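Local coordinates for protein lysin (Enterococcus phage IMEEF1, PDB 6IST) that binds calcium through its CHAP (peptidase C51) domain and probably cleaves amide or peptide bonds of enterococcal peptidoglycan as a phage endolysin, at residues N12-G16 / K17-A21; M30-T33 / V34-Q38. All coordinates share one frame; numbering follows the deposited sequence.

Interaction 1 (N12-G16 / K17-A21); sequences NGLVG and KGVDA. With CA (calcium ion), chain E.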
loop_
_atom_site.group_PDB
_atom_site.type_symbol
_atom_site.label_atom_id
_atom_site.label_comp_id
_atom_site.label_asym_id
_atom_site.label_seq_id
_atom_site.Cartn_x
_atom_site.Cartn_y
_atom_site.Cartn_z
ATOM N N ASN C 12 13.231 18.793 -16.180
ATOM C CA ASN C 12 14.161 19.483 -17.053
ATOM C C ASN C 12 15.392 18.606 -17.452
ATOM O O ASN C 12 15.884 18.710 -18.582
ATOM C CB ASN C 12 14.565 20.798 -16.446
ATOM C CG ASN C 12 13.485 21.863 -16.599
ATOM O OD1 ASN C 12 12.967 22.077 -17.703
ATOM N ND2 ASN C 12 13.169 22.565 -15.502
ATOM N N GLY C 13 15.842 17.760 -16.531
ATOM C CA GLY C 13 16.889 16.745 -16.746
ATOM C C GLY C 13 16.526 15.702 -17.782
ATOM O O GLY C 13 17.377 15.102 -18.383
ATOM N N LEU C 14 15.247 15.452 -17.996
ATOM C CA LEU C 14 14.881 14.490 -19.012
ATOM C C LEU C 14 14.931 15.023 -20.407
ATOM O O LEU C 14 14.774 14.259 -21.346
ATOM C CB LEU C 14 13.464 14.033 -18.814
ATOM C CG LEU C 14 13.285 13.190 -17.573
ATOM C CD1 LEU C 14 11.784 12.916 -17.417
ATOM C CD2 LEU C 14 14.104 11.898 -17.676
ATOM N N VAL C 15 15.017 16.324 -20.572
ATOM C CA VAL C 15 14.969 16.886 -21.914
ATOM C C VAL C 15 16.050 16.291 -22.828
ATOM O O VAL C 15 17.235 16.265 -22.478
ATOM C CB VAL C 15 14.992 18.422 -21.843
ATOM C CG1 VAL C 15 15.182 19.000 -23.241
ATOM C CG2 VAL C 15 13.693 18.949 -21.202
ATOM N N GLY C 16 15.650 15.762 -23.981
ATOM C CA GLY C 16 16.587 15.143 -24.885
ATOM C C GLY C 16 16.684 13.638 -24.741
ATOM O O GLY C 16 17.206 12.989 -25.608
ATOM N N LYS C 17 16.092 13.084 -23.695
ATOM C CA LYS C 17 16.020 11.644 -23.458
ATOM C C LYS C 17 14.538 11.265 -23.456
ATOM O O LYS C 17 13.670 12.105 -23.537
ATOM C CB LYS C 17 16.582 11.302 -22.085
ATOM C CG LYS C 17 18.003 11.773 -21.810
ATOM C CD LYS C 17 18.137 12.120 -20.332
ATOM C CE LYS C 17 19.491 12.739 -20.010
ATOM N NZ LYS C 17 19.512 13.071 -18.556
ATOM N N GLY C 18 14.251 10.005 -23.232
ATOM C CA GLY C 18 12.848 9.581 -23.171
ATOM C C GLY C 18 12.703 8.514 -22.135
ATOM O O GLY C 18 13.666 7.808 -21.854
ATOM N N VAL C 19 11.518 8.420 -21.551
ATOM C CA VAL C 19 11.190 7.372 -20.636
ATOM C C VAL C 19 10.047 6.578 -21.155
ATOM O O VAL C 19 9.152 7.125 -21.767
ATOM C CB VAL C 19 10.904 7.854 -19.215
ATOM C CG1 VAL C 19 12.241 8.225 -18.579
ATOM C CG2 VAL C 19 9.927 8.991 -19.140
ATOM N N ASP C 20 10.112 5.254 -20.937
ATOM C CA ASP C 20 9.082 4.319 -21.376
ATOM C C ASP C 20 8.586 3.652 -20.103
ATOM O O ASP C 20 9.287 2.843 -19.549
ATOM C CB ASP C 20 9.662 3.246 -22.343
ATOM C CG ASP C 20 8.583 2.257 -22.874
ATOM O OD1 ASP C 20 7.372 2.405 -22.517
ATOM O OD2 ASP C 20 8.924 1.339 -23.663
ATOM N N ALA C 21 7.394 4.000 -19.649
ATOM C CA ALA C 21 6.880 3.513 -18.368
ATOM C C ALA C 21 6.123 2.217 -18.484
ATOM O O ALA C 21 5.991 1.503 -17.511
ATOM C CB ALA C 21 5.988 4.560 -17.714
HETATM CA CA CA E . 5.654 3.411 -23.775
#
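K17 folds back over the peptide units of G13 and L14 in a type II beta turn that runs from L14 to K17. The turn follows helix 4-13 and leads into the calcium-binding loop of the CHAP domain. Its closing bond joins K17 N to L14 O at 2.9 Å. A second bond comes from the side chain of the same residue. K17 NZ reaches G13 O at 3.0 Å, with the donor tilted 26° from the carbonyl plane. K17 CG stands beside the backbone N (chi1 -56°), and a bend at chi2 turns the rest of the chain back along the turn. CD and CE therefore pass close to G13 O before NZ binds it. Two consecutive carbonyls, G13 O and L14 O, thus each gain a donor from K17. G16 takes the third place of the turn with a positive phi of 96°, a usual place for glycine in a type II turn.

Next to the turn, L14 CD2 meets V19 CG1 at 4.2 Å. L14 and V19 both rest on L32 of helix 29-41. Backbone hydrogen bonds of G16 and K17 with A122 hold the turn from another part of the chain, and Q109 OE1 accepts a bond from V19 N. Beyond V19 the chain reaches the metal site, which D22, W24, G26 and D31 complete. There D20 CG lies anti to the backbone N, and D20 OD1 binds the calcium ion at 2.4 Å.

Interaction 2 (M30-T33 / V34-Q38); sequences MDLT and VDVMQ. With CA (calcium ion), chain E.
M30 and V34 meet one turn apart on helix 29-41, joined by a backbone bond and by their side chains. V34 N donates to M30 O at 2.8 Å. The next three i to i+4 bonds follow in order: D35 N to D31 O, V36 N to L32 O at 2.9 Å, and M37 N to T33 O. The one at V36 is almost straight, with an N-H...O angle of 177°. The one at D35 is more bent, at 148°. All four carbonyls of 30-33 thus have a donor from the following turn.

The side chains pair at the same spacing. M30 CG touches V34 CG2 at 4.1 Å, and the two side chains cross at about a right angle. L32 and V36 instead lie side by side, with L32 CD1 against V36 CG2. In V36, CG2 sits beside the backbone N, which also brings it close to L32 O. V36 packs further on V7, Y10 and V11 of helix 4-13.

The polar ends of D31, T33 and D35 find their partners outside these segments. T33 OG1 is hydrogen-bonded to T91 OG1. D35 uses both oxygens: OD2 bonds to Y10 OH, and OD1 forms a salt bridge with R39. D31 divides its carboxylate in a similar way. Its OD1 accepts from A21 N, while OD2 accepts from Q28 N and binds the calcium ion at 2.5 Å. The backbone donors probably help to fix the rotation of the carboxylate, and metal and donors together would offset its charge. These features belong to a regular alpha helix of the CHAP domain whose first turn supplies an aspartate to a calcium site.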
loop_
_atom_site.group_PDB
_atom_site.type_symbol
_atom_site.label_atom_id
_atom_site.label_comp_id
_atom_site.label_asym_id
_atom_site.label_seq_id
_atom_site.Cartn_x
_atom_site.Cartn_y
_atom_site.Cartn_z
ATOM N N MET C 30 2.032 9.965 -22.444
ATOM C CA MET C 30 1.617 9.519 -21.109
ATOM C C MET C 30 2.760 8.889 -20.296
ATOM O O MET C 30 2.751 8.945 -19.053
ATOM C CB MET C 30 0.384 8.586 -21.270
ATOM C CG MET C 30 -0.544 8.348 -20.074
ATOM S SD MET C 30 -1.033 9.694 -18.983
ATOM C CE MET C 30 -2.404 8.900 -18.047
ATOM N N ASP C 31 3.732 8.236 -20.964
ATOM C CA ASP C 31 4.884 7.703 -20.316
ATOM C C ASP C 31 5.596 8.711 -19.422
ATOM O O ASP C 31 6.048 8.340 -18.379
ATOM C CB ASP C 31 5.885 7.109 -21.293
ATOM C CG ASP C 31 5.392 5.810 -21.907
ATOM O OD1 ASP C 31 5.193 4.819 -21.173
ATOM O OD2 ASP C 31 5.222 5.777 -23.133
ATOM N N LEU C 32 5.734 9.962 -19.875
ATOM C CA LEU C 32 6.411 10.945 -19.060
ATOM C C LEU C 32 5.626 11.277 -17.810
ATOM O O LEU C 32 6.163 11.273 -16.690
ATOM C CB LEU C 32 6.582 12.258 -19.850
ATOM C CG LEU C 32 7.260 13.384 -19.062
ATOM C CD1 LEU C 32 8.584 12.854 -18.575
ATOM C CD2 LEU C 32 7.484 14.566 -19.974
ATOM N N THR C 33 4.330 11.536 -17.994
ATOM C CA THR C 33 3.464 11.906 -16.881
ATOM C C THR C 33 3.429 10.762 -15.907
ATOM O O THR C 33 3.483 10.958 -14.702
ATOM C CB THR C 33 2.044 12.262 -17.418
ATOM O OG1 THR C 33 2.128 13.583 -18.042
ATOM C CG2 THR C 33 0.981 12.309 -16.316
ATOM N N VAL C 34 3.324 9.553 -16.416
ATOM C CA VAL C 34 3.250 8.406 -15.500
ATOM C C VAL C 34 4.580 8.210 -14.744
ATOM O O VAL C 34 4.559 8.009 -13.560
ATOM C CB VAL C 34 2.901 7.094 -16.222
ATOM C CG1 VAL C 34 3.186 5.892 -15.335
ATOM C CG2 VAL C 34 1.475 7.189 -16.715
ATOM N N ASP C 35 5.698 8.444 -15.407
ATOM C CA ASP C 35 6.968 8.265 -14.767
ATOM C C ASP C 35 7.067 9.247 -13.623
ATOM O O ASP C 35 7.504 8.920 -12.510
ATOM C CB ASP C 35 8.075 8.455 -15.766
ATOM C CG ASP C 35 9.484 8.289 -15.147
ATOM O OD1 ASP C 35 9.855 7.182 -14.683
ATOM O OD2 ASP C 35 10.220 9.300 -15.121
ATOM N N VAL C 36 6.887 10.511 -13.944
ATOM C CA VAL C 36 6.993 11.533 -12.910
ATOM C C VAL C 36 6.022 11.356 -11.745
ATOM O O VAL C 36 6.395 11.460 -10.553
ATOM C CB VAL C 36 6.846 12.918 -13.509
ATOM C CG1 VAL C 36 6.911 13.992 -12.438
ATOM C CG2 VAL C 36 7.854 13.115 -14.599
ATOM N N MET C 37 4.759 11.080 -12.030
ATOM C CA MET C 37 3.836 10.901 -10.985
ATOM C C MET C 37 4.206 9.639 -10.117
ATOM O O MET C 37 4.065 9.703 -8.881
ATOM C CB MET C 37 2.417 10.767 -11.525
ATOM C CG MET C 37 1.660 12.063 -11.947
ATOM S SD MET C 37 1.666 13.453 -10.839
ATOM C CE MET C 37 3.119 14.367 -11.458
ATOM N N GLN C 38 4.609 8.534 -10.726
ATOM C CA GLN C 38 5.015 7.344 -9.978
ATOM C C GLN C 38 6.247 7.611 -9.076
ATOM O O GLN C 38 6.212 7.344 -7.926
ATOM C CB GLN C 38 5.340 6.200 -10.889
ATOM C CG GLN C 38 4.177 5.489 -11.472
ATOM C CD GLN C 38 4.607 4.177 -12.164
ATOM O OE1 GLN C 38 4.042 3.112 -11.917
ATOM N NE2 GLN C 38 5.666 4.255 -12.968
HETATM CA CA CA E . 5.654 3.411 -23.775
#

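In the fold
Interaction 1 closes before interaction 2 opens along the chain, and their centres lie about 10 Å apart. Interaction 1 spans the end of helix 4-13 and the loop after it. Interaction 2 lies within the next helix, 29-41, nearer the centre of the chain. The two touch directly: L14 CD1 packs on L32 CD1 at 3.4 Å. Both also supply a ligand to one calcium ion, D20 from the loop and D31 from the helix. The metal therefore ties the loop to helix 29-41. The helix also carries C29, which with H90 and D108 has a geometry consistent with a Cys-His-Asp triad, as expected for a CHAP domain.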